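Local structure of Rubredoxin\:oxygen oxidoreductase (Desulfovibrio gigas, 1E5D) at residues A[2-7]-A[174-179]; A[43-48]-A[70-75]; A[254-259]-A[295-300]; A[366-371]-A[390-395]. The protein catalyses the four-electron reduction of dioxygen to two water molecules, using a diiron centre and flavin mononucleotide. All blocks are in the same frame, centred on the assembly; numbering follows the deposited sequence. Where two conformers were deposited one is given.

Interaction 1 of 4, residues A[2-7]-A[174-179]; sequences QATKII and SERFSD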
loop_
_atom_site.group_PDB
_atom_site.type_symbol
_atom_site.label_atom_id
_atom_site.label_comp_id
_atom_site.label_asym_id
_atom_site.label_seq_id
_atom_site.Cartn_x
_atom_site.Cartn_y
_atom_site.Cartn_z
ATOM N N GLN A 2 -34.482 14.040 -15.699
ATOM C CA GLN A 2 -33.088 13.612 -15.677
ATOM C C GLN A 2 -32.831 12.532 -16.724
ATOM O O GLN A 2 -31.682 12.174 -17.003
ATOM C CB GLN A 2 -32.705 13.110 -14.282
ATOM C CG GLN A 2 -31.309 12.516 -14.202
ATOM C CD GLN A 2 -30.573 12.849 -12.921
ATOM O OE1 GLN A 2 -31.024 13.693 -12.140
ATOM N NE2 GLN A 2 -29.440 12.195 -12.692
ATOM N N ALA A 3 -33.925 12.022 -17.294
ATOM C CA ALA A 3 -33.803 10.908 -18.222
ATOM C C ALA A 3 -33.312 11.370 -19.592
ATOM O O ALA A 3 -33.596 12.475 -20.042
ATOM C CB ALA A 3 -35.112 10.153 -18.357
ATOM N N THR A 4 -32.563 10.482 -20.235
ATOM C CA THR A 4 -31.974 10.763 -21.538
ATOM C C THR A 4 -32.506 9.778 -22.570
ATOM O O THR A 4 -32.453 8.563 -22.370
ATOM C CB THR A 4 -30.435 10.711 -21.490
ATOM O OG1 THR A 4 -29.946 11.657 -20.536
ATOM C CG2 THR A 4 -29.855 11.119 -22.831
ATOM N N LYS A 5 -33.044 10.311 -23.661
ATOM C CA LYS A 5 -33.636 9.468 -24.690
ATOM C C LYS A 5 -32.530 8.873 -25.544
ATOM O O LYS A 5 -31.724 9.577 -26.152
ATOM C CB LYS A 5 -34.616 10.238 -25.573
ATOM C CG LYS A 5 -35.905 9.479 -25.857
ATOM C CD LYS A 5 -36.155 9.349 -27.351
ATOM C CE LYS A 5 -37.616 9.066 -27.652
ATOM N NZ LYS A 5 -38.300 10.243 -28.258
ATOM N N ILE A 6 -32.511 7.541 -25.578
ATOM C CA ILE A 6 -31.473 6.939 -26.418
ATOM C C ILE A 6 -32.057 6.783 -27.818
ATOM O O ILE A 6 -31.589 7.421 -28.755
ATOM C CB ILE A 6 -30.995 5.613 -25.825
ATOM C CG1 ILE A 6 -30.435 5.752 -24.401
ATOM C CG2 ILE A 6 -29.984 4.951 -26.741
ATOM C CD1 ILE A 6 -30.415 4.443 -23.641
ATOM N N ILE A 7 -33.076 5.951 -27.869
ATOM C CA ILE A 7 -33.996 5.772 -28.974
ATOM C C ILE A 7 -35.424 5.756 -28.410
ATOM O O ILE A 7 -35.614 5.671 -27.198
ATOM C CB ILE A 7 -33.766 4.497 -29.796
ATOM C CG1 ILE A 7 -33.862 3.197 -28.996
ATOM C CG2 ILE A 7 -32.433 4.568 -30.522
ATOM C CD1 ILE A 7 -33.786 1.959 -29.860
ATOM N N SER A 174 -21.170 15.894 -18.831
ATOM C CA SER A 174 -22.491 16.301 -19.315
ATOM C C SER A 174 -22.869 15.471 -20.540
ATOM O O SER A 174 -24.049 15.270 -20.825
ATOM C CB SER A 174 -22.543 17.786 -19.654
ATOM O OG SER A 174 -21.306 18.416 -19.387
ATOM N N GLU A 175 -21.867 14.977 -21.244
ATOM C CA GLU A 175 -21.995 14.205 -22.473
ATOM C C GLU A 175 -22.266 12.740 -22.129
ATOM O O GLU A 175 -21.484 12.147 -21.383
ATOM C CB GLU A 175 -20.751 14.300 -23.333
ATOM C CG GLU A 175 -20.221 15.643 -23.761
ATOM C CD GLU A 175 -19.797 16.580 -22.654
ATOM O OE1 GLU A 175 -18.695 16.453 -22.089
ATOM O OE2 GLU A 175 -20.640 17.443 -22.317
ATOM N N ARG A 176 -23.345 12.154 -22.640
ATOM C CA ARG A 176 -23.665 10.775 -22.287
ATOM C C ARG A 176 -23.402 9.803 -23.434
ATOM O O ARG A 176 -23.624 8.594 -23.303
ATOM C CB ARG A 176 -25.118 10.653 -21.827
ATOM C CG ARG A 176 -25.680 11.782 -21.000
ATOM C CD ARG A 176 -24.759 12.230 -19.872
ATOM N NE ARG A 176 -24.203 11.071 -19.177
ATOM C CZ ARG A 176 -24.910 10.404 -18.272
ATOM N NH1 ARG A 176 -26.143 10.813 -17.994
ATOM N NH2 ARG A 176 -24.382 9.353 -17.664
ATOM N N PHE A 177 -22.920 10.297 -24.573
ATOM C CA PHE A 177 -22.698 9.402 -25.707
ATOM C C PHE A 177 -21.257 9.404 -26.188
ATOM O O PHE A 177 -20.577 10.422 -26.154
ATOM C CB PHE A 177 -23.653 9.782 -26.845
ATOM C CG PHE A 177 -25.100 9.481 -26.456
ATOM C CD1 PHE A 177 -25.579 8.183 -26.454
ATOM C CD2 PHE A 177 -25.940 10.513 -26.085
ATOM C CE1 PHE A 177 -26.887 7.938 -26.089
ATOM C CE2 PHE A 177 -27.259 10.267 -25.734
ATOM C CZ PHE A 177 -27.736 8.972 -25.734
ATOM N N SER A 178 -20.811 8.231 -26.631
ATOM C CA SER A 178 -19.417 8.035 -27.012
ATOM C C SER A 178 -18.984 8.998 -28.108
ATOM O O SER A 178 -17.824 9.406 -28.171
ATOM C CB SER A 178 -19.193 6.585 -27.451
ATOM O OG SER A 178 -20.046 6.240 -28.527
ATOM N N ASP A 179 -19.907 9.375 -28.992
ATOM C CA ASP A 179 -19.546 10.259 -30.093
ATOM C C ASP A 179 -19.409 11.708 -29.653
ATOM O O ASP A 179 -19.071 12.567 -30.458
ATOM C CB ASP A 179 -20.599 10.196 -31.204
ATOM C CG ASP A 179 -21.977 10.597 -30.717
ATOM O OD1 ASP A 179 -22.316 11.801 -30.741
ATOM O OD2 ASP A 179 -22.735 9.700 -30.306
#
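Phe177 meets Thr4, Lys5 and Ile6 of the N-terminal strand from a loop that is anchored at the very next residue, where Ser178 OG is gripped by Arg231 N and Gln235 NE2. Phe177 N is itself bonded to Gln180 OE1, and Arg231 holds the ring in a cation-pi contact. No hydrogen bond joins 2-7 to 174-179 directly, and the touching is done largely by that one ring. Thr4 and Phe177 approach from opposite directions: Thr4 CG2 comes to 4.0 Å from Phe177 CE2. The methyl can do this because it stands anti to the threonine's own backbone N, while OG1 sits beside that nitrogen (chi1 -59°). At the end of the ring, Phe177 CZ lies 4.1 Å from the carbonyl oxygen Lys5 O. Farther along, Ile6 CG2 is 4.4 Å from Phe177 CE1, a light apolar touch where the strand turns its corner. Arg176 adds its aliphatic part, with CG 4.3 Å from Thr4 OG1. Its side chain also touches Leu12 and Ile16 of strand 10-17 and Thr34 and Asn36 of strand 33-40, while Ile6 goes on to touch Tyr38 in the sheet of strand 4-7 and Phe221 in the second sheet. The contact therefore ties the outermost strand of one sheet to the loop leading from strand 160-164 of the other into helix 183-198, at the surface, where it bridges the two sheets of the alpha-beta-beta-alpha sandwich characteristic of the metallo-beta-lactamase fold.

Interaction 2 of 4, residues A[43-48]-A[70-75]; sequences EKTTLF and KKIDYL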
loop_
_atom_site.group_PDB
_atom_site.type_symbol
_atom_site.label_atom_id
_atom_site.label_comp_id
_atom_site.label_asym_id
_atom_site.label_seq_id
_atom_site.Cartn_x
_atom_site.Cartn_y
_atom_site.Cartn_z
ATOM N N GLU A 43 -45.313 -2.746 -23.444
ATOM C CA GLU A 43 -46.560 -3.076 -22.742
ATOM C C GLU A 43 -46.167 -3.493 -21.323
ATOM O O GLU A 43 -46.667 -2.978 -20.331
ATOM C CB GLU A 43 -47.360 -4.146 -23.463
ATOM C CG GLU A 43 -47.139 -4.270 -24.956
ATOM C CD GLU A 43 -47.233 -2.975 -25.734
ATOM O OE1 GLU A 43 -48.009 -2.081 -25.334
ATOM O OE2 GLU A 43 -46.524 -2.837 -26.757
ATOM N N LYS A 44 -45.231 -4.431 -21.293
ATOM C CA LYS A 44 -44.460 -4.752 -20.104
ATOM C C LYS A 44 -43.314 -3.746 -20.001
ATOM O O LYS A 44 -42.325 -3.840 -20.732
ATOM C CB LYS A 44 -43.961 -6.188 -20.185
ATOM C CG LYS A 44 -44.837 -7.245 -19.554
ATOM C CD LYS A 44 -46.265 -6.809 -19.311
ATOM C CE LYS A 44 -46.881 -7.476 -18.096
ATOM N NZ LYS A 44 -46.350 -8.849 -17.876
ATOM N N THR A 45 -43.446 -2.752 -19.123
ATOM C CA THR A 45 -42.397 -1.736 -19.054
ATOM C C THR A 45 -41.260 -2.187 -18.144
ATOM O O THR A 45 -41.471 -2.604 -17.005
ATOM C CB THR A 45 -42.933 -0.375 -18.579
ATOM O OG1 THR A 45 -43.726 0.208 -19.617
ATOM C CG2 THR A 45 -41.767 0.569 -18.322
ATOM N N THR A 46 -40.034 -2.103 -18.670
ATOM C CA THR A 46 -38.909 -2.724 -17.989
ATOM C C THR A 46 -37.756 -1.783 -17.668
ATOM O O THR A 46 -37.355 -0.920 -18.442
ATOM C CB THR A 46 -38.345 -3.887 -18.838
ATOM O OG1 THR A 46 -39.385 -4.836 -19.070
ATOM C CG2 THR A 46 -37.246 -4.596 -18.071
ATOM N N LEU A 47 -37.226 -2.002 -16.474
ATOM C CA LEU A 47 -36.052 -1.331 -15.944
ATOM C C LEU A 47 -34.865 -2.284 -15.944
ATOM O O LEU A 47 -34.911 -3.356 -15.325
ATOM C CB LEU A 47 -36.356 -0.850 -14.535
ATOM C CG LEU A 47 -35.633 0.384 -14.012
ATOM C CD1 LEU A 47 -34.900 0.016 -12.739
ATOM C CD2 LEU A 47 -34.683 0.955 -15.046
ATOM N N PHE A 48 -33.777 -1.938 -16.637
ATOM C CA PHE A 48 -32.569 -2.752 -16.614
ATOM C C PHE A 48 -31.553 -2.086 -15.684
ATOM O O PHE A 48 -31.450 -0.861 -15.775
ATOM C CB PHE A 48 -31.947 -2.922 -17.994
ATOM C CG PHE A 48 -32.835 -3.621 -19.007
ATOM C CD1 PHE A 48 -33.909 -2.955 -19.578
ATOM C CD2 PHE A 48 -32.580 -4.932 -19.370
ATOM C CE1 PHE A 48 -34.715 -3.606 -20.497
ATOM C CE2 PHE A 48 -33.386 -5.582 -20.290
ATOM C CZ PHE A 48 -34.464 -4.918 -20.857
ATOM N N LYS A 70 -44.596 3.003 -10.516
ATOM C CA LYS A 70 -45.458 1.861 -10.196
ATOM C C LYS A 70 -46.005 1.189 -11.452
ATOM O O LYS A 70 -46.647 0.139 -11.360
ATOM C CB LYS A 70 -46.608 2.280 -9.278
ATOM C CG LYS A 70 -47.864 2.735 -9.989
ATOM C CD LYS A 70 -48.214 4.184 -9.718
ATOM C CE LYS A 70 -49.706 4.445 -9.663
ATOM N NZ LYS A 70 -50.380 4.329 -10.985
ATOM N N LYS A 71 -45.748 1.778 -12.614
ATOM C CA LYS A 71 -46.147 1.210 -13.893
ATOM C C LYS A 71 -45.095 0.248 -14.420
ATOM O O LYS A 71 -45.363 -0.544 -15.325
ATOM C CB LYS A 71 -46.394 2.323 -14.920
ATOM C CG LYS A 71 -47.171 3.492 -14.333
ATOM C CD LYS A 71 -48.074 4.166 -15.344
ATOM C CE LYS A 71 -49.438 3.499 -15.420
ATOM N NZ LYS A 71 -50.390 4.338 -16.205
ATOM N N ILE A 72 -43.891 0.314 -13.853
ATOM C CA ILE A 72 -42.846 -0.613 -14.278
ATOM C C ILE A 72 -43.245 -2.030 -13.894
ATOM O O ILE A 72 -43.675 -2.263 -12.759
ATOM C CB ILE A 72 -41.478 -0.291 -13.649
ATOM C CG1 ILE A 72 -40.860 1.030 -14.117
ATOM C CG2 ILE A 72 -40.520 -1.458 -13.859
ATOM C CD1 ILE A 72 -39.630 1.412 -13.322
ATOM N N ASP A 73 -43.116 -2.996 -14.802
ATOM C CA ASP A 73 -43.535 -4.342 -14.425
ATOM C C ASP A 73 -42.326 -5.227 -14.135
ATOM O O ASP A 73 -42.373 -6.089 -13.260
ATOM C CB ASP A 73 -44.360 -5.018 -15.519
ATOM C CG ASP A 73 -45.546 -4.223 -16.008
ATOM O OD1 ASP A 73 -46.575 -4.212 -15.295
ATOM O OD2 ASP A 73 -45.441 -3.620 -17.100
ATOM N N TYR A 74 -41.282 -4.994 -14.922
ATOM C CA TYR A 74 -40.136 -5.883 -14.915
ATOM C C TYR A 74 -38.866 -5.194 -14.432
ATOM O O TYR A 74 -38.591 -4.038 -14.748
ATOM C CB TYR A 74 -39.882 -6.432 -16.321
ATOM C CG TYR A 74 -40.872 -7.459 -16.809
ATOM C CD1 TYR A 74 -41.614 -8.234 -15.924
ATOM C CD2 TYR A 74 -41.063 -7.651 -18.174
ATOM C CE1 TYR A 74 -42.518 -9.171 -16.399
ATOM C CE2 TYR A 74 -41.960 -8.583 -18.652
ATOM C CZ TYR A 74 -42.687 -9.340 -17.758
ATOM O OH TYR A 74 -43.583 -10.271 -18.232
ATOM N N LEU A 75 -38.108 -5.971 -13.670
ATOM C CA LEU A 75 -36.786 -5.543 -13.232
ATOM C C LEU A 75 -35.779 -6.570 -13.723
ATOM O O LEU A 75 -35.903 -7.745 -13.385
ATOM C CB LEU A 75 -36.722 -5.377 -11.717
ATOM C CG LEU A 75 -37.589 -4.256 -11.130
ATOM C CD1 LEU A 75 -37.583 -4.301 -9.615
ATOM C CD2 LEU A 75 -37.114 -2.906 -11.640
#
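Thr46 pairs with Tyr74 and Leu47 with Leu75 in parallel register, and backbone hydrogen bonds carry the pairing. Leu47 N gives a straight bond to Tyr74 O (3.0 Å, 179°). Thr45 O accepts twice, from Asp73 N at 2.8 Å and from Tyr74 N at 3.2 Å. The first donor lies in the carbonyl plane and the second is tilted from it.

Among the polar side chains, Asp73 OD2 takes Thr45 N at 3.0 Å on its anti lone pair, so the carboxylate extends the strand pairing by one more bond. Lys44 NZ reaches Tyr74 OH at 3.1 Å, and the same ammonium forms a salt bridge with Glu98, its stronger partner. To get there the lysine bends repeatedly along its chain, which lays CG 3.3 Å from Tyr74 CE2. Thr46 OG1 sits at the edge of the same ring, near its plane.

The apolar contacts gather around Leu47 and Leu75. Leu75 CD2 presses on Leu47 CB at 3.6 Å, and Ile72 CD1 stands 4.2 Å from the same Leu47 CB. Helix 88-95 packs on all three, helix 56-64 on Leu47 and Ile72.

The contact joins the two strands of a beta-alpha-beta unit. Its chemistry divides by face: the leucine face is apolar and packs on the helices, while the Thr46 and Tyr74 face and the strand starts carry the polar groups, with Lys44 and Asp73, oppositely charged, probably helping each other without touching.

Interaction 3 of 4, residues A[254-259]-A[295-300]; sequences KVVIFY and SQIMSE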
loop_
_atom_site.group_PDB
_atom_site.type_symbol
_atom_site.label_atom_id
_atom_site.label_comp_id
_atom_site.label_asym_id
_atom_site.label_seq_id
_atom_site.Cartn_x
_atom_site.Cartn_y
_atom_site.Cartn_z
ATOM N N LYS A 254 6.872 -0.688 -24.995
ATOM C CA LYS A 254 6.707 0.117 -23.796
ATOM C C LYS A 254 7.248 -0.610 -22.570
ATOM O O LYS A 254 6.968 -1.779 -22.314
ATOM C CB LYS A 254 5.233 0.457 -23.611
ATOM C CG LYS A 254 4.932 1.455 -22.506
ATOM C CD LYS A 254 3.476 1.879 -22.576
ATOM C CE LYS A 254 2.884 2.132 -21.204
ATOM N NZ LYS A 254 1.396 2.115 -21.261
ATOM N N VAL A 255 8.051 0.132 -21.812
ATOM C CA VAL A 255 8.607 -0.410 -20.577
ATOM C C VAL A 255 8.089 0.434 -19.416
ATOM O O VAL A 255 8.179 1.657 -19.412
ATOM C CB VAL A 255 10.141 -0.449 -20.610
ATOM C CG1 VAL A 255 10.716 -1.011 -19.319
ATOM C CG2 VAL A 255 10.647 -1.280 -21.783
ATOM N N VAL A 256 7.511 -0.230 -18.430
ATOM C CA VAL A 256 7.042 0.345 -17.195
ATOM C C VAL A 256 8.007 -0.067 -16.085
ATOM O O VAL A 256 8.177 -1.248 -15.780
ATOM C CB VAL A 256 5.636 -0.137 -16.797
ATOM C CG1 VAL A 256 5.343 0.262 -15.350
ATOM C CG2 VAL A 256 4.578 0.406 -17.736
ATOM N N ILE A 257 8.645 0.924 -15.492
ATOM C CA ILE A 257 9.507 0.710 -14.343
ATOM C C ILE A 257 8.814 1.226 -13.088
ATOM O O ILE A 257 8.446 2.401 -12.993
ATOM C CB ILE A 257 10.850 1.431 -14.519
ATOM C CG1 ILE A 257 11.655 0.980 -15.738
ATOM C CG2 ILE A 257 11.672 1.321 -13.246
ATOM C CD1 ILE A 257 12.697 1.986 -16.188
ATOM N N PHE A 258 8.599 0.373 -12.091
ATOM C CA PHE A 258 8.011 0.911 -10.858
ATOM C C PHE A 258 8.878 0.432 -9.700
ATOM O O PHE A 258 9.423 -0.662 -9.682
ATOM C CB PHE A 258 6.553 0.551 -10.718
ATOM C CG PHE A 258 6.119 -0.823 -10.282
ATOM C CD1 PHE A 258 6.043 -1.148 -8.937
ATOM C CD2 PHE A 258 5.769 -1.799 -11.191
ATOM C CE1 PHE A 258 5.623 -2.387 -8.498
ATOM C CE2 PHE A 258 5.350 -3.049 -10.763
ATOM C CZ PHE A 258 5.274 -3.357 -9.412
ATOM N N TYR A 259 9.015 1.323 -8.733
ATOM C CA TYR A 259 9.933 1.153 -7.630
ATOM C C TYR A 259 9.401 1.943 -6.440
ATOM O O TYR A 259 8.522 2.790 -6.593
ATOM C CB TYR A 259 11.341 1.663 -8.018
ATOM C CG TYR A 259 11.379 3.180 -7.916
ATOM C CD1 TYR A 259 10.740 3.953 -8.881
ATOM C CD2 TYR A 259 12.031 3.844 -6.879
ATOM C CE1 TYR A 259 10.755 5.338 -8.818
ATOM C CE2 TYR A 259 12.040 5.223 -6.802
ATOM C CZ TYR A 259 11.399 5.970 -7.778
ATOM O OH TYR A 259 11.429 7.341 -7.683
ATOM N N SER A 295 -3.554 1.253 -9.228
ATOM C CA SER A 295 -4.398 1.089 -10.411
ATOM C C SER A 295 -3.746 1.786 -11.602
ATOM O O SER A 295 -3.846 1.284 -12.729
ATOM C CB SER A 295 -5.803 1.603 -10.141
ATOM O OG SER A 295 -5.815 2.982 -9.822
ATOM N N GLN A 296 -3.079 2.905 -11.361
ATOM C CA GLN A 296 -2.396 3.670 -12.392
ATOM C C GLN A 296 -1.269 2.867 -13.034
ATOM O O GLN A 296 -1.109 2.813 -14.244
ATOM C CB GLN A 296 -1.747 4.940 -11.839
ATOM C CG GLN A 296 -2.392 6.252 -12.254
ATOM C CD GLN A 296 -2.824 7.026 -11.018
ATOM O OE1 GLN A 296 -2.197 8.002 -10.613
ATOM N NE2 GLN A 296 -3.911 6.556 -10.410
ATOM N N ILE A 297 -0.471 2.259 -12.156
ATOM C CA ILE A 297 0.638 1.468 -12.685
ATOM C C ILE A 297 0.071 0.367 -13.571
ATOM O O ILE A 297 0.589 0.054 -14.639
ATOM C CB ILE A 297 1.491 0.909 -11.539
ATOM C CG1 ILE A 297 2.278 2.009 -10.820
ATOM C CG2 ILE A 297 2.404 -0.201 -12.034
ATOM C CD1 ILE A 297 2.582 1.735 -9.369
ATOM N N MET A 298 -1.036 -0.211 -13.108
ATOM C CA MET A 298 -1.652 -1.296 -13.867
ATOM C C MET A 298 -2.066 -0.817 -15.250
ATOM O O MET A 298 -1.872 -1.493 -16.252
ATOM C CB MET A 298 -2.859 -1.861 -13.118
ATOM C CG MET A 298 -3.568 -2.992 -13.848
ATOM S SD MET A 298 -2.483 -4.429 -14.051
ATOM C CE MET A 298 -3.221 -5.178 -15.506
ATOM N N SER A 299 -2.652 0.377 -15.298
ATOM C CA SER A 299 -3.142 0.852 -16.590
ATOM C C SER A 299 -1.980 0.979 -17.561
ATOM O O SER A 299 -2.116 0.677 -18.743
ATOM C CB SER A 299 -3.867 2.193 -16.463
ATOM O OG SER A 299 -4.974 2.074 -15.577
ATOM N N GLU A 300 -0.845 1.437 -17.028
ATOM C CA GLU A 300 0.319 1.606 -17.891
ATOM C C GLU A 300 0.836 0.237 -18.302
ATOM O O GLU A 300 1.361 0.041 -19.387
ATOM C CB GLU A 300 1.409 2.409 -17.184
ATOM C CG GLU A 300 1.030 3.849 -16.872
ATOM C CD GLU A 300 0.595 4.637 -18.092
ATOM O OE1 GLU A 300 0.943 4.236 -19.227
ATOM O OE2 GLU A 300 -0.093 5.668 -17.921
#
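The Phe258 ring meets the helix through a single methyl, Ile297 CG2, which lies 3.8 Å from Phe258 CD2, oblique to the ring; the two side chains cross at about a right angle. Val307, Val309 and Cys289 also touch the phenylalanine. The other flat group, the Glu300 carboxylate, is met by Lys254 NZ nearly along the C-OE1 axis, in a salt bridge of 3.0 Å. The same ammonium gives a shorter bond, 2.8 Å, to Glu300 O, lying in the carbonyl plane on a lone pair. Lys254 stays largely extended to span the gap, its CG anti to the backbone N (chi1 -172°), whereas Glu300 bends at chi2, so that OE1 and the backbone O both face the ammonium. Asp303 supplies a third acceptor for the lysine. Between the polar end and the ring, Val256 CG2 packs 3.8 Å from Glu300 CB.

Strand 254-259 and helix 295-300 run nearly antiparallel, 159° apart, their axes 9.4 Å from each other. The helix belongs to the beta-alpha-beta crossover that leads from strand 283-288 over 254-259 to 306-310 in the flavodoxin-like sheet. The same helix is also tied to the lactamase-like part of the chain: Glu300 OE2 pairs with Arg188, and Ser295 O bonds Asn196. Chemically, Lys254 brings positive charge to the last turn of the helix, which probably eases the partial negative charge there, and Glu300 shares its two oxygens between the two halves of the chain.

Interaction 4 of 4, residues A[366-371]-A[390-395]; sequences MPATPV and QTIARA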
loop_
_atom_site.group_PDB
_atom_site.type_symbol
_atom_site.label_atom_id
_atom_site.label_comp_id
_atom_site.label_asym_id
_atom_site.label_seq_id
_atom_site.Cartn_x
_atom_site.Cartn_y
_atom_site.Cartn_z
ATOM N N MET A 366 11.996 -13.563 -17.582
ATOM C CA MET A 366 13.140 -12.949 -16.942
ATOM C C MET A 366 14.446 -13.252 -17.668
ATOM O O MET A 366 15.299 -14.002 -17.194
ATOM C CB MET A 366 13.275 -13.436 -15.494
ATOM C CG MET A 366 11.967 -13.443 -14.723
ATOM S SD MET A 366 11.682 -11.935 -13.788
ATOM C CE MET A 366 13.333 -11.500 -13.258
ATOM N N PRO A 367 14.634 -12.652 -18.831
ATOM C CA PRO A 367 15.843 -12.924 -19.609
ATOM C C PRO A 367 17.094 -12.452 -18.881
ATOM O O PRO A 367 18.193 -12.994 -19.006
ATOM C CB PRO A 367 15.627 -12.094 -20.875
ATOM C CG PRO A 367 14.670 -11.022 -20.477
ATOM C CD PRO A 367 13.754 -11.665 -19.469
ATOM N N ALA A 368 16.948 -11.396 -18.081
ATOM C CA ALA A 368 18.128 -10.874 -17.394
ATOM C C ALA A 368 18.048 -11.091 -15.891
ATOM O O ALA A 368 17.003 -11.065 -15.253
ATOM C CB ALA A 368 18.285 -9.409 -17.741
ATOM N N THR A 369 19.220 -11.327 -15.324
ATOM C CA THR A 369 19.428 -11.511 -13.902
ATOM C C THR A 369 19.197 -10.191 -13.177
ATOM O O THR A 369 19.652 -9.158 -13.677
ATOM C CB THR A 369 20.861 -11.995 -13.614
ATOM O OG1 THR A 369 21.545 -12.226 -14.854
ATOM C CG2 THR A 369 20.840 -13.322 -12.877
ATOM N N PRO A 370 18.505 -10.188 -12.054
ATOM C CA PRO A 370 18.312 -8.949 -11.296
ATOM C C PRO A 370 19.642 -8.327 -10.899
ATOM O O PRO A 370 20.562 -9.029 -10.484
ATOM C CB PRO A 370 17.556 -9.402 -10.039
ATOM C CG PRO A 370 16.829 -10.625 -10.509
ATOM C CD PRO A 370 17.814 -11.322 -11.414
ATOM N N VAL A 371 19.689 -7.006 -11.042
ATOM C CA VAL A 371 20.813 -6.207 -10.581
ATOM C C VAL A 371 20.570 -5.758 -9.141
ATOM O O VAL A 371 19.599 -5.083 -8.809
ATOM C CB VAL A 371 21.043 -4.987 -11.484
ATOM C CG1 VAL A 371 22.167 -4.118 -10.937
ATOM C CG2 VAL A 371 21.342 -5.443 -12.903
ATOM N N GLN A 390 19.599 -3.609 -21.734
ATOM C CA GLN A 390 19.851 -4.082 -23.094
ATOM C C GLN A 390 19.375 -5.512 -23.289
ATOM O O GLN A 390 18.773 -5.837 -24.316
ATOM C CB GLN A 390 21.339 -3.956 -23.421
ATOM C CG GLN A 390 21.624 -2.630 -24.123
ATOM C CD GLN A 390 23.100 -2.304 -24.125
ATOM O OE1 GLN A 390 23.930 -3.161 -23.828
ATOM N NE2 GLN A 390 23.415 -1.061 -24.461
ATOM N N THR A 391 19.621 -6.377 -22.310
ATOM C CA THR A 391 19.111 -7.740 -22.409
ATOM C C THR A 391 17.596 -7.768 -22.564
ATOM O O THR A 391 17.038 -8.335 -23.506
ATOM C CB THR A 391 19.512 -8.544 -21.162
ATOM O OG1 THR A 391 20.945 -8.542 -21.079
ATOM C CG2 THR A 391 19.062 -9.992 -21.252
ATOM N N ILE A 392 16.907 -7.135 -21.615
ATOM C CA ILE A 392 15.444 -7.133 -21.663
ATOM C C ILE A 392 14.940 -6.510 -22.956
ATOM O O ILE A 392 14.083 -7.067 -23.652
ATOM C CB ILE A 392 14.865 -6.410 -20.433
ATOM C CG1 ILE A 392 15.045 -7.194 -19.131
ATOM C CG2 ILE A 392 13.406 -6.055 -20.659
ATOM C CD1 ILE A 392 15.030 -6.356 -17.873
ATOM N N ALA A 393 15.461 -5.340 -23.335
ATOM C CA ALA A 393 14.985 -4.740 -24.581
ATOM C C ALA A 393 15.234 -5.654 -25.774
ATOM O O ALA A 393 14.422 -5.713 -26.695
ATOM C CB ALA A 393 15.647 -3.400 -24.822
ATOM N N ARG A 394 16.360 -6.365 -25.758
ATOM C CA ARG A 394 16.658 -7.239 -26.892
ATOM C C ARG A 394 15.534 -8.261 -27.000
ATOM O O ARG A 394 14.961 -8.504 -28.053
ATOM C CB ARG A 394 17.996 -7.946 -26.737
ATOM C CG ARG A 394 18.962 -7.742 -27.890
ATOM C CD ARG A 394 20.329 -7.274 -27.417
ATOM N NE ARG A 394 20.584 -5.873 -27.738
ATOM C CZ ARG A 394 21.769 -5.281 -27.649
ATOM N NH1 ARG A 394 22.827 -5.973 -27.245
ATOM N NH2 ARG A 394 21.909 -3.998 -27.960
ATOM N N ALA A 395 15.233 -8.838 -25.839
ATOM C CA ALA A 395 14.173 -9.840 -25.770
ATOM C C ALA A 395 12.839 -9.249 -26.204
ATOM O O ALA A 395 12.065 -9.919 -26.892
ATOM C CB ALA A 395 14.091 -10.395 -24.359
#
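Ala368 and Thr391 form the tight part of this contact: Ala368 CB sits 3.6 Å from Thr391 CG2 and 3.7 Å from Thr391 CB. Thr391 puts its methyl there by holding CG2 anti to the backbone N, and that leaves OG1 beside the nitrogen, bonded back to Thr387 O one helical turn earlier. The hydroxyl is thus satisfied within helix 379-400, and the loop meets carbon. On the buried side, Ile392 CG1 lies 4.2 Å from Ala368 CB; the isoleucine continues inward to Ile338, Ala306 and Ile308 of the central sheet.

The looser part belongs to Pro367, which lies toward solvent. Its ring rests on the helix surface, with Pro367 CG 4.0 Å from Ala395 CB and 4.1 Å from Ile392 CG1, crossing the isoleucine at about a right angle. One turn separates Thr391 from Ala395, and the proline lies against both, its CB 4.0 Å from Thr391 CG2.

The loop runs from helix 350-361 to strand 371-374, an outermost strand of the parallel flavodoxin-like sheet, and this contact pins it to the C-terminal helix just before the strand begins. No hydrogen bond or ion pair crosses. Apolar carbons do nearly all the touching, which implies that shape and burial of apolar surface, and no directional bond, probably set how the loop sits on the helix.

Overall arrangement
Interactions 1 and 2 share the seven-stranded sheet of the lactamase-like part, their centres about 21 Å apart, with interaction 2 nested inside the chain loop that interaction 1 closes. Interactions 3 and 4 follow later in the chain, across its centre, their own centres about 17 Å apart: interaction 3 packs a helix on a strand of the parallel flavodoxin-like sheet, and interaction 4 seats the loop before its outermost strand 371-374 on helix 379-400. Interaction 2 is buried and rich in backbone bonds, as befits neighbouring strands. Interaction 3, also buried, adds a salt bridge. Interaction 1 lies at the surface and interaction 4 is partly buried; each holds a loop largely through apolar contacts, with no hydrogen bond between its segments.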